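Long-range contact in putative hydrolase (Shewanella frigidimarina, PDB 3LHO), which is probably an iron-dependent dioxygenase of the 2-oxoadipate dioxygenase/decarboxylase family: residues S132-Q144 and V219-S231. Sequence-based numbering, arbitrary orientation.
Sequences SGRHWDVDKATYQ and VVNFTDGDVEIPS
Val138 O accepts from Thr223 N at 2.9 Å, a nearly straight bond whose donor is tilted from the carbonyl plane, while Phe222 CA brings a CA-H...O contact to the same oxygen. One residue on, Asp224 OD1 uses its syn lone pair to accept from Lys140 N at 3.0 Å. Asp224 CG sits between the backbone N and the carbonyl carbon (chi1 52°), which swings the carboxylate back to the first turn of helix 140-149; there Asp224 OD2 also takes a water that accepts from Ala141 N. Two aspartates thus serve this helix start: Asp139 is the N-cap, its OD1 gripped from opposite faces of the carboxylate plane by Thr142 N and Thr142 OG1. What meets the helix is the tip of a beta hairpin, strands 217-222 and 225-230 joined by a type I turn from Phe222 to Gly225. Next to the turn, the Phe222 ring lies alongside Val138, with Val138 CG1 3.9 Å from Phe222 CD1, and pushes its CZ over one face of the Tyr143 ring, Phe222 CZ 3.6 Å from Tyr143 CG; the planes stand at 47°. Val220 CG1 covers a face of the Phe222 ring. Were Phe222 cut back to an alanine, the Tyr143 ring would probably lose its cover on that face and a gap open beside Val138. Tyr143 reaches along the hairpin away from the turn because its CG is trans to the backbone N (chi1 177°), and its OH meets Ile229 CG2; Ala154 and Ala158 of helix 151-159 pack on it too. Lys140 lays its aliphatic chain across the turn, Lys140 CD 3.8 Å from Val227 CG2. At the other end, two waters link the Arg134 guanidinium to Asn221: one accepts from Arg134 NH2 and Asn221 N, the other accepts weakly from Arg134 NH1 and donates to Asn221 O.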
ATOM      1  N   SER A 132      -9.881  -4.614  -7.139  1.00 20.16           N
ATOM      2  CA  SER A 132     -11.278  -5.116  -7.289  1.00 18.11           C
ATOM      3  C   SER A 132     -12.142  -4.706  -6.066  1.00 18.87           C
ATOM      4  O   SER A 132     -13.356  -4.824  -6.073  1.00 20.00           O
ATOM      5  CB  SER A 132     -11.289  -6.678  -7.424  1.00 13.99           C
ATOM      6  OG  SER A 132     -10.628  -7.319  -6.291  1.00 18.10           O
ATOM      7  N   GLY A 133     -11.513  -4.301  -4.974  1.00 17.94           N
ATOM      8  CA  GLY A 133     -12.268  -3.883  -3.764  1.00 17.72           C
ATOM      9  C   GLY A 133     -12.773  -5.030  -2.907  1.00 20.91           C
ATOM     10  O   GLY A 133     -12.117  -6.096  -2.760  1.00 19.33           O
ATOM     11  N   ARG A 134     -13.928  -4.783  -2.306  1.00 18.74           N
ATOM     12  CA  ARG A 134     -14.518  -5.716  -1.389  1.00 22.45           C
ATOM     13  C   ARG A 134     -15.293  -6.771  -2.119  1.00 20.55           C
ATOM     14  O   ARG A 134     -16.117  -6.446  -2.937  1.00 26.34           O
ATOM     15  CB  ARG A 134     -15.493  -4.998  -0.435  1.00 27.20           C
ATOM     16  CG  ARG A 134     -14.946  -4.889   0.961  1.00 25.44           C
ATOM     17  CD  ARG A 134     -16.021  -4.616   1.978  1.00 23.35           C
ATOM     18  NE  ARG A 134     -16.892  -3.494   1.611  1.00 24.53           N
ATOM     19  CZ  ARG A 134     -18.217  -3.551   1.561  1.00 35.65           C
ATOM     20  NH1 ARG A 134     -18.869  -4.681   1.851  1.00 32.12           N
ATOM     21  NH2 ARG A 134     -18.899  -2.463   1.208  1.00 30.60           N
ATOM     22  N   HIS A 135     -15.106  -8.017  -1.738  1.00 20.80           N
ATOM     23  CA  HIS A 135     -15.851  -9.123  -2.335  1.00 20.98           C
ATOM     24  C   HIS A 135     -16.883  -9.733  -1.356  1.00 23.20           C
ATOM     25  O   HIS A 135     -17.542 -10.727  -1.688  1.00 25.50           O
ATOM     26  CB  HIS A 135     -14.888 -10.215  -2.770  1.00 20.21           C
ATOM     27  CG  HIS A 135     -13.963  -9.820  -3.886  1.00 22.98           C
ATOM     28  ND1 HIS A 135     -14.057 -10.350  -5.160  1.00 25.19           N
ATOM     29  CD2 HIS A 135     -12.894  -8.985  -3.903  1.00 22.53           C
ATOM     30  CE1 HIS A 135     -13.094  -9.842  -5.917  1.00 24.76           C
ATOM     31  NE2 HIS A 135     -12.378  -9.006  -5.180  1.00 25.29           N
ATOM     32  N   TRP A 136     -17.004  -9.144  -0.161  1.00 19.41           N
ATOM     33  CA  TRP A 136     -17.751  -9.732   0.947  1.00 15.36           C
ATOM     34  C   TRP A 136     -18.662  -8.687   1.576  1.00 17.54           C
ATOM     35  O   TRP A 136     -18.372  -7.506   1.527  1.00 19.69           O
ATOM     36  CB  TRP A 136     -16.789 -10.300   2.023  1.00 17.27           C
ATOM     37  CG  TRP A 136     -15.700  -9.361   2.320  1.00 18.24           C
ATOM     38  CD1 TRP A 136     -15.752  -8.299   3.185  1.00 19.12           C
ATOM     39  CD2 TRP A 136     -14.397  -9.346   1.736  1.00 18.63           C
ATOM     40  NE1 TRP A 136     -14.565  -7.617   3.168  1.00 16.59           N
ATOM     41  CE2 TRP A 136     -13.710  -8.231   2.288  1.00 16.91           C
ATOM     42  CE3 TRP A 136     -13.738 -10.156   0.793  1.00 14.88           C
ATOM     43  CZ2 TRP A 136     -12.401  -7.920   1.945  1.00 17.66           C
ATOM     44  CZ3 TRP A 136     -12.453  -9.840   0.437  1.00 12.67           C
ATOM     45  CH2 TRP A 136     -11.782  -8.728   1.028  1.00 18.15           C
ATOM     46  N   ASP A 137     -19.802  -9.150   2.072  1.00 22.38           N
ATOM     47  CA  ASP A 137     -20.613  -8.414   3.053  1.00 20.78           C
ATOM     48  C   ASP A 137     -19.904  -8.441   4.399  1.00 19.60           C
ATOM     49  O   ASP A 137     -19.338  -9.459   4.802  1.00 19.55           O
ATOM     50  CB  ASP A 137     -21.961  -9.074   3.241  1.00 21.11           C
ATOM     51  CG  ASP A 137     -22.810  -8.960   2.014  1.00 25.06           C
ATOM     52  OD1 ASP A 137     -22.739  -7.892   1.379  1.00 28.21           O
ATOM     53  OD2 ASP A 137     -23.493  -9.936   1.669  1.00 38.87           O
ATOM     54  N   VAL A 138     -19.943  -7.321   5.094  1.00 19.44           N
ATOM     55  CA  VAL A 138     -19.366  -7.267   6.427  1.00 18.82           C
ATOM     56  C   VAL A 138     -20.172  -6.278   7.264  1.00 20.04           C
ATOM     57  O   VAL A 138     -20.623  -5.235   6.753  1.00 18.04           O
ATOM     58  CB  VAL A 138     -17.862  -6.929   6.351  1.00 21.42           C
ATOM     59  CG1 VAL A 138     -17.594  -5.691   5.512  1.00 16.64           C
ATOM     60  CG2 VAL A 138     -17.248  -6.825   7.756  1.00 23.21           C
ATOM     61  N   ASP A 139     -20.368  -6.620   8.533  1.00 17.92           N
ATOM     62  CA  ASP A 139     -21.133  -5.749   9.453  1.00 18.70           C
ATOM     63  C   ASP A 139     -20.206  -4.997  10.422  1.00 16.59           C
ATOM     64  O   ASP A 139     -19.003  -5.279  10.508  1.00 17.18           O
ATOM     65  CB  ASP A 139     -22.240  -6.511  10.220  1.00 19.04           C
ATOM     66  CG  ASP A 139     -21.712  -7.592  11.167  1.00 21.08           C
ATOM     67  OD1 ASP A 139     -20.500  -7.689  11.451  1.00 24.14           O
ATOM     68  OD2 ASP A 139     -22.560  -8.389  11.599  1.00 26.86           O
ATOM     69  N   LYS A 140     -20.783  -4.058  11.159  1.00 17.56           N
ATOM     70  CA  LYS A 140     -19.994  -3.160  11.998  1.00 18.14           C
ATOM     71  C   LYS A 140     -19.326  -3.911  13.126  1.00 18.12           C
ATOM     72  O   LYS A 140     -18.176  -3.620  13.447  1.00 18.70           O
ATOM     73  CB  LYS A 140     -20.865  -2.015  12.548  1.00 19.51           C
ATOM     74  CG  LYS A 140     -21.387  -1.076  11.443  1.00 21.19           C
ATOM     75  CD  LYS A 140     -22.088   0.168  11.998  1.00 17.05           C
ATOM     76  CE  LYS A 140     -23.449  -0.113  12.487  1.00 13.92           C
ATOM     77  NZ  LYS A 140     -24.022   1.119  13.156  1.00 13.38           N
ATOM     78  N   ALA A 141     -20.026  -4.887  13.715  1.00 18.09           N
ATOM     79  CA  ALA A 141     -19.490  -5.634  14.861  1.00 18.82           C
ATOM     80  C   ALA A 141     -18.288  -6.450  14.436  1.00 16.48           C
ATOM     81  O   ALA A 141     -17.320  -6.605  15.219  1.00 20.15           O
ATOM     82  CB  ALA A 141     -20.579  -6.565  15.482  1.00 18.82           C
ATOM     83  N   THR A 142     -18.340  -6.976  13.216  1.00 19.04           N
ATOM     84  CA  THR A 142     -17.193  -7.734  12.646  1.00 18.21           C
ATOM     85  C   THR A 142     -15.991  -6.830  12.438  1.00 18.74           C
ATOM     86  O   THR A 142     -14.873  -7.156  12.856  1.00 17.23           O
ATOM     87  CB  THR A 142     -17.587  -8.465  11.355  1.00 16.83           C
ATOM     88  OG1 THR A 142     -18.597  -9.434  11.658  1.00 18.24           O
ATOM     89  CG2 THR A 142     -16.378  -9.200  10.745  1.00 17.27           C
ATOM     90  N   TYR A 143     -16.223  -5.677  11.808  1.00 17.38           N
ATOM     91  CA  TYR A 143     -15.206  -4.663  11.676  1.00 17.49           C
ATOM     92  C   TYR A 143     -14.570  -4.307  13.006  1.00 16.70           C
ATOM     93  O   TYR A 143     -13.349  -4.276  13.097  1.00 18.03           O
ATOM     94  CB  TYR A 143     -15.766  -3.415  11.014  1.00 17.13           C
ATOM     95  CG  TYR A 143     -14.779  -2.303  10.901  1.00 11.47           C
ATOM     96  CD1 TYR A 143     -13.757  -2.353   9.973  1.00 16.80           C
ATOM     97  CD2 TYR A 143     -14.881  -1.161  11.692  1.00 15.56           C
ATOM     98  CE1 TYR A 143     -12.833  -1.290   9.841  1.00 17.30           C
ATOM     99  CE2 TYR A 143     -13.943  -0.100  11.578  1.00 23.54           C
ATOM    100  CZ  TYR A 143     -12.928  -0.174  10.636  1.00 21.53           C
ATOM    101  OH  TYR A 143     -11.996   0.851  10.517  1.00 20.18           O
ATOM    102  N   GLN A 144     -15.385  -4.068  14.045  1.00 17.66           N
ATOM    103  CA  GLN A 144     -14.836  -3.719  15.371  1.00 18.83           C
ATOM    104  C   GLN A 144     -14.023  -4.816  16.024  1.00 17.29           C
ATOM    105  O   GLN A 144     -13.019  -4.521  16.689  1.00 19.17           O
ATOM    106  CB  GLN A 144     -15.964  -3.351  16.367  1.00 21.89           C
ATOM    107  CG  GLN A 144     -16.582  -1.994  16.091  1.00 33.75           C
ATOM    108  CD  GLN A 144     -15.603  -0.865  16.349  1.00 41.38           C
ATOM    109  OE1 GLN A 144     -14.747  -0.967  17.241  1.00 37.88           O
ATOM    110  NE2 GLN A 144     -15.705   0.210  15.558  1.00 45.28           N
ATOM    111  N   VAL A 219     -16.419   6.587   2.937  1.00 18.17           N
ATOM    112  CA  VAL A 219     -17.585   5.947   3.539  1.00 15.78           C
ATOM    113  C   VAL A 219     -17.549   4.465   3.152  1.00 17.65           C
ATOM    114  O   VAL A 219     -17.376   4.123   1.991  1.00 19.36           O
ATOM    115  CB  VAL A 219     -18.929   6.605   3.059  1.00 17.66           C
ATOM    116  CG1 VAL A 219     -20.103   5.883   3.659  1.00 15.90           C
ATOM    117  CG2 VAL A 219     -18.982   8.080   3.404  1.00 20.98           C
ATOM    118  N   VAL A 220     -17.641   3.585   4.141  1.00 17.33           N
ATOM    119  CA  VAL A 220     -17.761   2.163   3.897  1.00 16.05           C
ATOM    120  C   VAL A 220     -19.195   1.734   4.170  1.00 15.96           C
ATOM    121  O   VAL A 220     -19.791   2.091   5.204  1.00 16.53           O
ATOM    122  CB  VAL A 220     -16.733   1.399   4.786  1.00 15.25           C
ATOM    123  CG1 VAL A 220     -17.046  -0.111   4.847  1.00 19.27           C
ATOM    124  CG2 VAL A 220     -15.366   1.672   4.211  1.00 15.11           C
ATOM    125  N   ASN A 221     -19.756   0.985   3.233  1.00 18.25           N
ATOM    126  CA  ASN A 221     -21.137   0.537   3.319  1.00 21.11           C
ATOM    127  C   ASN A 221     -21.221  -0.841   3.951  1.00 23.10           C
ATOM    128  O   ASN A 221     -21.253  -1.863   3.290  1.00 26.71           O
ATOM    129  CB  ASN A 221     -21.811   0.599   1.952  1.00 22.08           C
ATOM    130  CG  ASN A 221     -21.723   1.983   1.326  1.00 21.47           C
ATOM    131  OD1 ASN A 221     -21.061   2.170   0.316  1.00 20.69           O
ATOM    132  ND2 ASN A 221     -22.321   2.971   1.973  1.00 19.74           N
ATOM    133  N   PHE A 222     -21.207  -0.848   5.268  1.00 21.95           N
ATOM    134  CA  PHE A 222     -21.389  -2.059   6.034  1.00 21.66           C
ATOM    135  C   PHE A 222     -22.827  -2.528   5.841  1.00 20.82           C
ATOM    136  O   PHE A 222     -23.719  -1.756   5.416  1.00 21.55           O
ATOM    137  CB  PHE A 222     -21.052  -1.841   7.520  1.00 18.55           C
ATOM    138  CG  PHE A 222     -19.582  -1.582   7.783  1.00 23.11           C
ATOM    139  CD1 PHE A 222     -18.655  -2.602   7.688  1.00 23.17           C
ATOM    140  CD2 PHE A 222     -19.126  -0.320   8.125  1.00 20.87           C
ATOM    141  CE1 PHE A 222     -17.310  -2.368   7.889  1.00 24.35           C
ATOM    142  CE2 PHE A 222     -17.797  -0.082   8.346  1.00 20.75           C
ATOM    143  CZ  PHE A 222     -16.866  -1.118   8.214  1.00 22.90           C
ATOM    144  N   THR A 223     -23.062  -3.800   6.139  1.00 22.54           N
ATOM    145  CA  THR A 223     -24.404  -4.348   6.044  1.00 20.99           C
ATOM    146  C   THR A 223     -25.387  -3.596   6.933  1.00 21.94           C
ATOM    147  O   THR A 223     -26.510  -3.389   6.538  1.00 21.90           O
ATOM    148  CB  THR A 223     -24.432  -5.889   6.322  1.00 22.90           C
ATOM    149  OG1 THR A 223     -23.907  -6.176   7.620  1.00 25.31           O
ATOM    150  CG2 THR A 223     -23.570  -6.599   5.295  1.00 24.16           C
ATOM    151  N   ASP A 224     -24.952  -3.126   8.098  1.00 19.39           N
ATOM    152  CA  ASP A 224     -25.858  -2.437   8.998  1.00 19.39           C
ATOM    153  C   ASP A 224     -25.501  -0.979   9.252  1.00 17.74           C
ATOM    154  O   ASP A 224     -25.874  -0.444  10.275  1.00 18.86           O
ATOM    155  CB  ASP A 224     -25.958  -3.209  10.338  1.00 20.19           C
ATOM    156  CG  ASP A 224     -24.608  -3.519  10.959  1.00 18.77           C
ATOM    157  OD1 ASP A 224     -23.556  -3.174  10.387  1.00 18.16           O
ATOM    158  OD2 ASP A 224     -24.589  -4.218  11.999  1.00 20.73           O
ATOM    159  N   GLY A 225     -24.793  -0.324   8.334  1.00 18.98           N
ATOM    160  CA  GLY A 225     -24.415   1.078   8.525  1.00 17.87           C
ATOM    161  C   GLY A 225     -23.445   1.607   7.486  1.00 16.98           C
ATOM    162  O   GLY A 225     -22.759   0.841   6.804  1.00 18.51           O
ATOM    163  N   ASP A 226     -23.444   2.925   7.356  1.00 15.99           N
ATOM    164  CA  ASP A 226     -22.549   3.669   6.492  1.00 15.69           C
ATOM    165  C   ASP A 226     -21.593   4.447   7.388  1.00 16.54           C
ATOM    166  O   ASP A 226     -21.965   5.404   8.045  1.00 19.55           O
ATOM    167  CB  ASP A 226     -23.348   4.606   5.610  1.00 19.10           C
ATOM    168  CG  ASP A 226     -24.408   3.872   4.831  1.00 15.77           C
ATOM    169  OD1 ASP A 226     -24.028   2.989   4.052  1.00 20.16           O
ATOM    170  OD2 ASP A 226     -25.590   4.154   5.049  1.00 22.28           O
ATOM    171  N   VAL A 227     -20.359   3.993   7.425  1.00 16.59           N
ATOM    172  CA  VAL A 227     -19.381   4.503   8.358  1.00 14.60           C
ATOM    173  C   VAL A 227     -18.223   5.192   7.648  1.00 16.15           C
ATOM    174  O   VAL A 227     -17.613   4.649   6.704  1.00 15.76           O
ATOM    175  CB  VAL A 227     -18.851   3.374   9.231  1.00 17.05           C
ATOM    176  CG1 VAL A 227     -17.842   3.933  10.207  1.00 15.69           C
ATOM    177  CG2 VAL A 227     -20.009   2.657   9.975  1.00 17.06           C
ATOM    178  N   GLU A 228     -17.890   6.391   8.117  1.00 15.92           N
ATOM    179  CA  GLU A 228     -16.706   7.081   7.639  1.00 16.22           C
ATOM    180  C   GLU A 228     -15.421   6.619   8.336  1.00 16.59           C
ATOM    181  O   GLU A 228     -15.309   6.649   9.552  1.00 16.49           O
ATOM    182  CB  GLU A 228     -16.934   8.581   7.809  1.00 17.39           C
ATOM    183  CG  GLU A 228     -16.075   9.438   6.991  1.00 23.62           C
ATOM    184  CD  GLU A 228     -16.559  10.882   7.036  1.00 33.80           C
ATOM    185  OE1 GLU A 228     -17.604  11.198   6.437  1.00 40.93           O
ATOM    186  OE2 GLU A 228     -15.923  11.675   7.721  1.00 31.57           O
ATOM    187  N   ILE A 229     -14.448   6.155   7.563  1.00 15.19           N
ATOM    188  CA  ILE A 229     -13.185   5.711   8.126  1.00 16.87           C
ATOM    189  C   ILE A 229     -12.011   6.299   7.329  1.00 18.23           C
ATOM    190  O   ILE A 229     -12.161   6.710   6.173  1.00 16.67           O
ATOM    191  CB  ILE A 229     -13.081   4.123   8.168  1.00 18.59           C
ATOM    192  CG1 ILE A 229     -12.894   3.538   6.765  1.00 21.85           C
ATOM    193  CG2 ILE A 229     -14.325   3.504   8.929  1.00 12.67           C
ATOM    194  CD1 ILE A 229     -12.390   2.088   6.734  1.00 21.48           C
ATOM    195  N   PRO A 230     -10.825   6.317   7.932  1.00 16.62           N
ATOM    196  CA  PRO A 230      -9.650   6.645   7.134  1.00 18.64           C
ATOM    197  C   PRO A 230      -9.428   5.676   5.991  1.00 18.01           C
ATOM    198  O   PRO A 230      -9.593   4.445   6.138  1.00 17.41           O
ATOM    199  CB  PRO A 230      -8.496   6.515   8.141  1.00 16.58           C
ATOM    200  CG  PRO A 230      -9.154   6.608   9.489  1.00 20.58           C
ATOM    201  CD  PRO A 230     -10.446   5.930   9.306  1.00 21.10           C
ATOM    202  N   SER A 231      -9.040   6.218   4.855  1.00 19.19           N
ATOM    203  CA  SER A 231      -8.826   5.383   3.682  1.00 20.11           C
ATOM    204  C   SER A 231      -7.320   5.165   3.544  1.00 20.45           C
ATOM    205  O   SER A 231      -6.771   4.243   4.149  1.00 17.35           O
ATOM    206  CB  SER A 231      -9.475   6.021   2.442  1.00 17.85           C
ATOM    207  OG  SER A 231      -9.051   7.373   2.301  1.00 20.31           O
TER
HETATM  208  O   HOH W   1     -18.171   0.225   0.866  1.00 17.68           O
HETATM  209  O   HOH W   2     -21.271  -4.879   3.365  1.00 24.76           O
HETATM  210  O   HOH W   3     -22.909  -5.031  13.723  1.00 15.63           O